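Local coordinates for surface glycan binding protein B (Bacteroides ovatus, PDB 6E57), which probably captures mixed-linkage beta-glucan at the cell surface of a gut bacterium, binding the glycan along an aromatic platform in its C-terminal region, at residues S348-V353 and L389-D394; M365-G370 and F405-H410; Y371-A376 and Q400-F405. All blocks are in the same frame, centred on the assembly; numbering follows the deposited sequence.

Contact 1 of 3, residues S348-V353 and L389-D394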
# COMPACT_ATOMS: atom_id res chain seq x y z
N SER A 348 1.19 -22.82 10.69
CA SER A 348 0.27 -23.22 9.64
C SER A 348 -1.00 -22.38 9.71
O SER A 348 -1.40 -21.94 10.80
CB SER A 348 -0.03 -24.69 9.73
OG SER A 348 1.16 -25.44 9.78
N THR A 349 -1.63 -22.18 8.55
CA THR A 349 -2.84 -21.38 8.42
C THR A 349 -4.05 -22.31 8.27
O THR A 349 -4.16 -23.02 7.27
CB THR A 349 -2.77 -20.43 7.22
OG1 THR A 349 -1.55 -19.70 7.32
CG2 THR A 349 -3.93 -19.47 7.15
N LEU A 350 -4.94 -22.30 9.28
CA LEU A 350 -6.22 -22.97 9.20
C LEU A 350 -7.21 -22.04 8.51
O LEU A 350 -7.17 -20.83 8.73
CB LEU A 350 -6.69 -23.34 10.62
CG LEU A 350 -7.89 -24.28 10.69
CD1 LEU A 350 -7.49 -25.71 10.38
CD2 LEU A 350 -8.55 -24.21 12.06
N LYS A 351 -8.08 -22.61 7.66
CA LYS A 351 -9.12 -21.88 6.95
C LYS A 351 -10.45 -22.62 7.14
O LYS A 351 -10.52 -23.82 6.94
CB LYS A 351 -8.79 -21.78 5.46
CG LYS A 351 -9.86 -21.13 4.58
CD LYS A 351 -9.59 -21.23 3.09
CE LYS A 351 -8.40 -20.41 2.64
NZ LYS A 351 -8.14 -20.57 1.19
N VAL A 352 -11.49 -21.88 7.54
CA VAL A 352 -12.84 -22.41 7.65
C VAL A 352 -13.74 -21.66 6.66
O VAL A 352 -13.94 -20.46 6.81
CB VAL A 352 -13.39 -22.27 9.09
CG1 VAL A 352 -14.79 -22.86 9.21
CG2 VAL A 352 -12.46 -22.90 10.11
N VAL A 353 -14.24 -22.38 5.64
CA VAL A 353 -15.22 -21.85 4.70
C VAL A 353 -16.61 -22.05 5.29
O VAL A 353 -17.02 -23.18 5.55
CB VAL A 353 -15.10 -22.50 3.31
CG1 VAL A 353 -16.10 -21.91 2.31
CG2 VAL A 353 -13.69 -22.43 2.75
N LEU A 389 -6.90 -18.36 10.18
CA LEU A 389 -6.27 -18.21 11.48
C LEU A 389 -4.95 -18.99 11.47
O LEU A 389 -4.92 -20.17 11.11
CB LEU A 389 -7.21 -18.75 12.55
CG LEU A 389 -6.67 -18.74 13.98
CD1 LEU A 389 -6.69 -17.34 14.57
CD2 LEU A 389 -7.44 -19.71 14.87
N ILE A 390 -3.87 -18.32 11.89
CA ILE A 390 -2.57 -18.95 12.05
C ILE A 390 -2.54 -19.65 13.41
O ILE A 390 -2.74 -19.00 14.44
CB ILE A 390 -1.44 -17.92 11.89
CG1 ILE A 390 -1.43 -17.33 10.48
CG2 ILE A 390 -0.09 -18.53 12.25
CD1 ILE A 390 -0.40 -16.25 10.26
N LEU A 391 -2.31 -20.96 13.39
CA LEU A 391 -2.22 -21.79 14.59
C LEU A 391 -0.78 -21.75 15.13
O LEU A 391 0.12 -22.36 14.56
CB LEU A 391 -2.64 -23.22 14.24
CG LEU A 391 -4.07 -23.37 13.71
CD1 LEU A 391 -4.34 -24.80 13.28
CD2 LEU A 391 -5.09 -22.92 14.74
N THR A 392 -0.59 -21.03 16.24
CA THR A 392 0.68 -20.97 16.96
C THR A 392 0.90 -22.28 17.72
O THR A 392 -0.01 -23.10 17.83
CB THR A 392 0.72 -19.78 17.91
OG1 THR A 392 -0.34 -19.93 18.86
CG2 THR A 392 0.60 -18.45 17.21
N GLN A 393 2.11 -22.45 18.26
CA GLN A 393 2.45 -23.63 19.05
C GLN A 393 1.62 -23.64 20.34
O GLN A 393 1.26 -24.71 20.84
CB GLN A 393 3.96 -23.67 19.34
CG GLN A 393 4.42 -24.92 20.09
CD GLN A 393 4.14 -26.20 19.34
OE1 GLN A 393 4.68 -26.43 18.26
NE2 GLN A 393 3.31 -27.05 19.91
N ASP A 394 1.32 -22.45 20.88
CA ASP A 394 0.49 -22.31 22.08
C ASP A 394 -0.94 -22.76 21.77
O ASP A 394 -1.54 -23.48 22.56
CB ASP A 394 0.52 -20.88 22.62
CG ASP A 394 1.72 -20.58 23.50
OD1 ASP A 394 2.64 -21.41 23.57
OD2 ASP A 394 1.73 -19.50 24.11
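Leu391 reaches across to Leu350 of strand 349-356. Its CB lies 3.9 Å from Ser348 O. CG follows at 4.1 Å from Leu350 CB. From there the CD1 branch comes down on the same atom, with Leu391 CD1 3.8 Å from Leu350 CB. The chi1 of -60° sets Leu391 CG beside its own backbone N, which turns the branch toward Leu350.

The backbones pair antiparallel. Leu350 and Leu389 form the hydrogen-bonded pair: Leu350 N gives to Leu389 O (2.8 Å) and Leu389 N gives to Leu350 O (2.9 Å). Thr349 and Ile390 are the adjacent non-hydrogen-bonded pair. A third bond, Leu391 N to Ser348 O (2.9 Å), continues the pairing. Ile390 CA also makes a CH...O contact with that oxygen.

On the other face, Thr349 and Ile390 touch only lightly, with Thr349 OG1 4.0 Å from Ile390 CG1. Ser348 OG is held by Thr345 O. Thr392 then caps helix 393-401, its OG1 bonding to Met395 N.

Leu350, which is buried, and Leu389 share a face of the sheet and pack on Leu367 of strand 364-369. Leu350 also meets Phe405. Strand 349-356 thus pairs with 385-390 and 412-419, and strands 364-369 and 405-409 pack against it, as in a beta sandwich.

Contact 2 of 3, residues M365-G370 and F405-H410. With EDO (1,2-ethanediol), chain I.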
# COMPACT_ATOMS: atom_id res chain seq x y z
N MET A 365 -20.00 -16.74 14.64
CA MET A 365 -19.11 -17.90 14.75
C MET A 365 -17.88 -17.55 15.59
O MET A 365 -17.52 -16.38 15.72
CB MET A 365 -18.66 -18.39 13.37
CG MET A 365 -17.61 -17.51 12.71
SD MET A 365 -17.06 -18.14 11.11
CE MET A 365 -16.24 -19.66 11.60
N GLN A 366 -17.24 -18.59 16.14
CA GLN A 366 -15.96 -18.48 16.83
C GLN A 366 -15.23 -19.83 16.74
O GLN A 366 -15.85 -20.88 16.90
CB GLN A 366 -16.15 -18.06 18.29
CG GLN A 366 -14.85 -17.72 19.00
CD GLN A 366 -15.02 -17.43 20.48
OE1 GLN A 366 -15.89 -17.97 21.14
NE2 GLN A 366 -14.16 -16.57 21.00
N LEU A 367 -13.93 -19.78 16.45
CA LEU A 367 -13.06 -20.95 16.54
C LEU A 367 -12.62 -21.10 18.00
O LEU A 367 -12.20 -20.13 18.62
CB LEU A 367 -11.85 -20.78 15.62
CG LEU A 367 -12.06 -21.18 14.16
CD1 LEU A 367 -13.15 -20.35 13.52
CD2 LEU A 367 -10.76 -21.06 13.38
N ALA A 368 -12.73 -22.32 18.54
CA ALA A 368 -12.48 -22.56 19.95
C ALA A 368 -11.95 -23.98 20.16
O ALA A 368 -11.94 -24.80 19.25
CB ALA A 368 -13.75 -22.34 20.73
N THR A 369 -11.52 -24.23 21.40
CA THR A 369 -11.12 -25.55 21.85
C THR A 369 -12.37 -26.34 22.25
O THR A 369 -13.48 -25.81 22.21
CB THR A 369 -10.15 -25.46 23.04
OG1 THR A 369 -10.90 -24.98 24.16
CG2 THR A 369 -8.97 -24.56 22.77
N GLY A 370 -12.16 -27.59 22.67
CA GLY A 370 -13.22 -28.46 23.18
C GLY A 370 -13.83 -27.95 24.47
O GLY A 370 -14.94 -28.33 24.81
N PHE A 405 -10.67 -29.29 18.72
CA PHE A 405 -11.08 -28.09 18.01
C PHE A 405 -12.60 -28.08 17.86
O PHE A 405 -13.20 -29.12 17.60
CB PHE A 405 -10.38 -28.05 16.65
CG PHE A 405 -10.84 -26.97 15.71
CD1 PHE A 405 -10.36 -25.68 15.83
CD2 PHE A 405 -11.74 -27.25 14.69
CE1 PHE A 405 -10.77 -24.68 14.95
CE2 PHE A 405 -12.15 -26.26 13.82
CZ PHE A 405 -11.67 -24.98 13.95
N LEU A 406 -13.21 -26.90 18.04
CA LEU A 406 -14.63 -26.68 17.77
C LEU A 406 -14.80 -25.40 16.93
O LEU A 406 -14.07 -24.44 17.10
CB LEU A 406 -15.40 -26.54 19.09
CG LEU A 406 -15.54 -27.80 19.94
CD1 LEU A 406 -16.36 -27.48 21.18
CD2 LEU A 406 -16.19 -28.93 19.18
N CYS A 407 -15.79 -25.43 16.03
CA CYS A 407 -16.43 -24.22 15.54
C CYS A 407 -17.79 -24.08 16.23
O CYS A 407 -18.62 -24.99 16.21
CB CYS A 407 -16.59 -24.23 14.02
SG CYS A 407 -15.02 -23.99 13.15
N VAL A 408 -17.99 -22.92 16.86
CA VAL A 408 -19.08 -22.64 17.76
C VAL A 408 -19.82 -21.42 17.21
O VAL A 408 -19.27 -20.67 16.41
CB VAL A 408 -18.50 -22.44 19.17
CG1 VAL A 408 -19.27 -21.42 20.00
CG2 VAL A 408 -18.38 -23.76 19.91
N GLY A 409 -21.09 -21.24 17.61
CA GLY A 409 -21.88 -20.07 17.22
C GLY A 409 -23.31 -20.43 16.85
O GLY A 409 -23.86 -21.40 17.37
N HIS A 410 -23.90 -19.63 15.94
CA HIS A 410 -25.29 -19.78 15.53
C HIS A 410 -25.50 -19.29 14.09
O HIS A 410 -24.90 -18.31 13.67
CB HIS A 410 -26.21 -19.02 16.49
CG HIS A 410 -27.65 -19.04 16.09
ND1 HIS A 410 -28.47 -20.12 16.36
CD2 HIS A 410 -28.41 -18.14 15.44
CE1 HIS A 410 -29.68 -19.87 15.90
NE2 HIS A 410 -29.67 -18.66 15.33
C1 EDO I . -14.13 -15.37 24.74
O1 EDO I . -13.30 -14.77 23.74
C2 EDO I . -14.04 -16.90 24.65
O2 EDO I . -12.99 -17.40 25.50
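Gln366 and Val408 form one of two hydrogen-bonded pairs in this antiparallel beta arrangement; Ala368 and Leu406 form the other. Strand 364-369 is the middle of a three-stranded sheet, and 405-409 is an outer strand. The sheet lies over strands 349-356 and 412-419, as in a beta sandwich. Four backbone bonds join the pair, among them Leu406 N to Ala368 O at 2.7 Å and Val408 N to Gln366 O at 3.0 Å. The strand axes run 152° apart.

The tight side holds Met365, Leu367 and Cys407, with the Phe405 ring beside them. Leu367 meets that ring at its edge, near the ring plane: Leu367 CG is 3.8 Å from Phe405 CE1. With chi1 at 172° the Phe405 ring swings back, so that its end meets Leu367 although CB points away. Leu367 CD1 sits 4.1 Å from Cys407 SG. Val352 of strand 349-356 packs on Leu367 from the facing sheet, while Phe341 stacks on Phe405.

The face of Val408 is turned to the glycan site. Val408 packs on Trp322 and Trp372, two residues of the glycan pocket, and Leu406 also touches Trp372. The looser places here are the partly exposed Leu406 and Gln366. Leu406 CD1 lies 3.8 Å from Gly370 CA, where the strand gives way to loop. Gln366 extends its amide past this pairing to Ala376 O. Gln366 NE2 also makes a weak bond, 3.4 Å long, to O1 of a 1,2-ethanediol that probably comes from the crystallisation liquor.

Contact 3 of 3, residues Y371-A376 and Q400-F405. With BGC (beta-D-glucopyranose), chain E; BGC (beta-D-glucopyranose), chain B; BGC (beta-D-glucopyranose), chain C; BGC (beta-D-glucopyranose), chain D.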
# COMPACT_ATOMS: atom_id res chain seq x y z
N TYR A 371 -13.08 -27.09 25.19
CA TYR A 371 -13.53 -26.44 26.44
C TYR A 371 -14.20 -25.09 26.15
O TYR A 371 -14.55 -24.36 27.08
CB TYR A 371 -12.35 -26.23 27.40
CG TYR A 371 -11.71 -27.47 27.98
CD1 TYR A 371 -11.96 -28.74 27.49
CD2 TYR A 371 -10.80 -27.36 29.03
CE1 TYR A 371 -11.35 -29.86 28.02
CE2 TYR A 371 -10.18 -28.47 29.57
CZ TYR A 371 -10.46 -29.73 29.07
OH TYR A 371 -9.85 -30.83 29.59
N TRP A 372 -14.35 -24.76 24.86
CA TRP A 372 -14.99 -23.53 24.36
C TRP A 372 -14.12 -22.30 24.64
O TRP A 372 -14.63 -21.18 24.65
CB TRP A 372 -16.41 -23.36 24.92
CG TRP A 372 -17.40 -24.35 24.37
CD1 TRP A 372 -17.34 -25.71 24.45
CD2 TRP A 372 -18.62 -24.04 23.68
NE1 TRP A 372 -18.43 -26.27 23.84
CE2 TRP A 372 -19.23 -25.27 23.36
CE3 TRP A 372 -19.25 -22.86 23.29
CZ2 TRP A 372 -20.45 -25.35 22.68
CZ3 TRP A 372 -20.45 -22.93 22.62
CH2 TRP A 372 -21.03 -24.16 22.31
N THR A 373 -12.82 -22.51 24.82
CA THR A 373 -11.86 -21.41 24.91
C THR A 373 -11.60 -20.88 23.50
O THR A 373 -11.17 -21.63 22.63
CB THR A 373 -10.55 -21.86 25.57
OG1 THR A 373 -10.89 -22.54 26.78
CG2 THR A 373 -9.61 -20.71 25.86
N GLY A 374 -11.87 -19.59 23.29
CA GLY A 374 -11.70 -18.95 21.99
C GLY A 374 -10.24 -18.89 21.57
O GLY A 374 -9.37 -18.48 22.34
N LEU A 375 -9.99 -19.33 20.33
CA LEU A 375 -8.68 -19.24 19.69
C LEU A 375 -8.54 -17.87 19.01
O LEU A 375 -7.43 -17.44 18.69
CB LEU A 375 -8.56 -20.37 18.67
CG LEU A 375 -8.63 -21.78 19.25
CD1 LEU A 375 -8.60 -22.83 18.16
CD2 LEU A 375 -7.49 -22.00 20.24
N ALA A 376 -9.69 -17.21 18.79
CA ALA A 376 -9.76 -15.85 18.29
C ALA A 376 -11.15 -15.28 18.63
O ALA A 376 -11.98 -15.97 19.22
CB ALA A 376 -9.50 -15.84 16.81
N GLN A 400 -4.80 -29.66 22.24
CA GLN A 400 -4.54 -31.01 22.77
C GLN A 400 -4.91 -31.07 24.26
O GLN A 400 -5.42 -32.07 24.73
CB GLN A 400 -3.07 -31.40 22.56
CG GLN A 400 -2.67 -31.50 21.09
CD GLN A 400 -3.54 -32.45 20.30
OE1 GLN A 400 -3.65 -33.63 20.62
NE2 GLN A 400 -4.18 -31.93 19.26
N ALA A 401 -4.66 -29.97 24.98
CA ALA A 401 -4.94 -29.86 26.41
C ALA A 401 -6.45 -29.77 26.68
O ALA A 401 -6.90 -30.20 27.74
CB ALA A 401 -4.22 -28.66 26.98
N GLU A 402 -7.22 -29.21 25.73
CA GLU A 402 -8.63 -28.87 25.94
C GLU A 402 -9.53 -29.57 24.89
O GLU A 402 -10.41 -28.95 24.31
CB GLU A 402 -8.82 -27.35 25.89
CG GLU A 402 -8.04 -26.61 26.97
CD GLU A 402 -8.41 -25.15 27.16
OE1 GLU A 402 -9.34 -24.68 26.48
OE2 GLU A 402 -7.75 -24.48 27.99
N ALA A 403 -9.28 -30.86 24.66
CA ALA A 403 -10.23 -31.78 24.03
C ALA A 403 -10.55 -31.39 22.57
O ALA A 403 -11.65 -31.65 22.09
CB ALA A 403 -11.49 -31.83 24.86
N GLY A 404 -9.58 -30.80 21.87
CA GLY A 404 -9.64 -30.65 20.42
C GLY A 404 -10.20 -29.31 19.97
O GLY A 404 -10.22 -28.33 20.72
N PHE A 405 -10.67 -29.29 18.72
CA PHE A 405 -11.08 -28.09 18.01
C PHE A 405 -12.60 -28.08 17.86
O PHE A 405 -13.20 -29.12 17.60
CB PHE A 405 -10.38 -28.05 16.65
CG PHE A 405 -10.84 -26.97 15.71
CD1 PHE A 405 -10.36 -25.68 15.83
CD2 PHE A 405 -11.74 -27.25 14.69
CE1 PHE A 405 -10.77 -24.68 14.95
CE2 PHE A 405 -12.15 -26.26 13.82
CZ PHE A 405 -11.67 -24.98 13.95
C2 BGC E . -17.46 -25.16 28.44
C3 BGC E . -18.81 -24.48 28.46
C4 BGC E . -19.73 -25.17 27.47
C5 BGC E . -19.81 -26.66 27.79
C6 BGC E . -20.72 -27.40 26.83
C1 BGC E . -17.61 -26.66 28.69
O2 BGC E . -16.61 -24.54 29.41
O3 BGC E . -18.66 -23.10 28.15
O4 BGC E . -21.05 -24.64 27.57
O5 BGC E . -18.51 -27.24 27.75
O6 BGC E . -20.69 -28.80 27.13
C2 BGC B . -10.72 -31.74 33.12
C3 BGC B . -12.14 -31.26 32.86
C4 BGC B . -12.62 -31.70 31.49
C5 BGC B . -12.34 -33.18 31.21
C6 BGC B . -12.53 -33.48 29.72
C1 BGC B . -10.58 -33.23 32.86
O1 BGC B . -9.20 -33.60 32.96
O2 BGC B . -10.40 -31.45 34.48
O3 BGC B . -12.19 -29.83 32.93
O4 BGC B . -14.03 -31.47 31.41
O5 BGC B . -11.01 -33.55 31.54
O6 BGC B . -13.38 -34.61 29.54
C2 BGC C . -15.71 -30.77 29.85
C3 BGC C . -16.16 -29.68 28.90
C4 BGC C . -16.13 -28.32 29.57
C5 BGC C . -14.79 -28.08 30.26
C6 BGC C . -14.80 -26.72 30.95
C1 BGC C . -14.39 -30.40 30.51
O2 BGC C . -15.57 -32.00 29.11
O3 BGC C . -17.50 -29.95 28.48
O4 BGC C . -16.32 -27.29 28.60
O5 BGC C . -14.53 -29.14 31.18
O6 BGC C . -13.71 -26.61 31.85
C2 BGC D . -22.85 -23.68 26.35
C3 BGC D . -23.28 -22.62 25.34
C4 BGC D . -22.76 -21.25 25.75
C5 BGC D . -21.27 -21.32 26.13
C6 BGC D . -20.74 -20.02 26.72
C1 BGC D . -21.36 -23.63 26.61
O2 BGC D . -23.21 -24.98 25.86
O3 BGC D . -24.70 -22.58 25.27
O4 BGC D . -22.94 -20.37 24.64
O5 BGC D . -21.02 -22.33 27.09
O6 BGC D . -19.32 -20.04 26.59
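Tyr371 and Glu402 meet through a CH-pi contact. Glu402 CA sits over the ring centre, 3.6 Å from the Tyr371 centroid and 11° off the ring normal. The Glu402 side chain then runs over the same face, with Glu402 CG 3.5 Å from Tyr371 CD2. Its carboxylate lies nearly parallel to the ring, the planes 11° apart. The opposite ring face takes glucose: C5 of the chain C residue is 3.9 Å above the plane, offset toward the rim. Tyr371 is thus sandwiched between protein and sugar, and Glu402 backs the ring that the glycan rests on.

Hydrogen bonds fix this layer. Thr373 OG1 gives to Glu402 OE1 at 2.7 Å, meeting it on the syn side and 15° out of the carboxylate plane. The same oxygen is also bonded to Thr369 OG1, so two hydroxyls grip it and hold the carboxylate in place. Thr369 OG1 further bonds the backbone N of Tyr371 and of Thr373. On the glycan side, O2 of the chain E glucose gives to Tyr371 O (3.1 Å).

Apolar contacts complete the join. Ala403 CB touches Tyr371 CE1 at 3.7 Å. Leu375 CD1 is 4.1 Å from Phe405 CD1, at the ring edge. Beside Tyr371, one face of the Trp372 indole carries the chain E and chain D glucoses. The two aromatic platforms are characteristic of carbohydrate-binding sites.

The loop 371-376 leaves strand 364-369, and the partner segment runs from the end of helix 393-401 into strand 405-409. Leu375 leans on Leu389 of strand 385-390, and Gln400 touches Phe341 and Ala342 of helix 338-343.

Contact 1 lies on the facing strands, contacts 2 and 3 on the glycan side. Contacts 2 and 3 are about 8 Å apart between centres and share Phe405; the centre of contact 1 lies about 13 Å from each. Contact 1 meets contact 2 with Leu350 CD2 3.7 Å from Phe405 CE1 and Leu389 CD2 3.9 Å from Leu367 CD2. Leu389 CD1 also reaches Ala376 CB of contact 3, at 3.9 Å. Between contacts 2 and 3, Thr369 OG1 is 2.8 Å from Glu402 OE1, a probable hydrogen bond. Contact 3 supplies Tyr371 and Trp372 to the glycan site, which Trp322, Asp323, Asp326 and Lys331 complete.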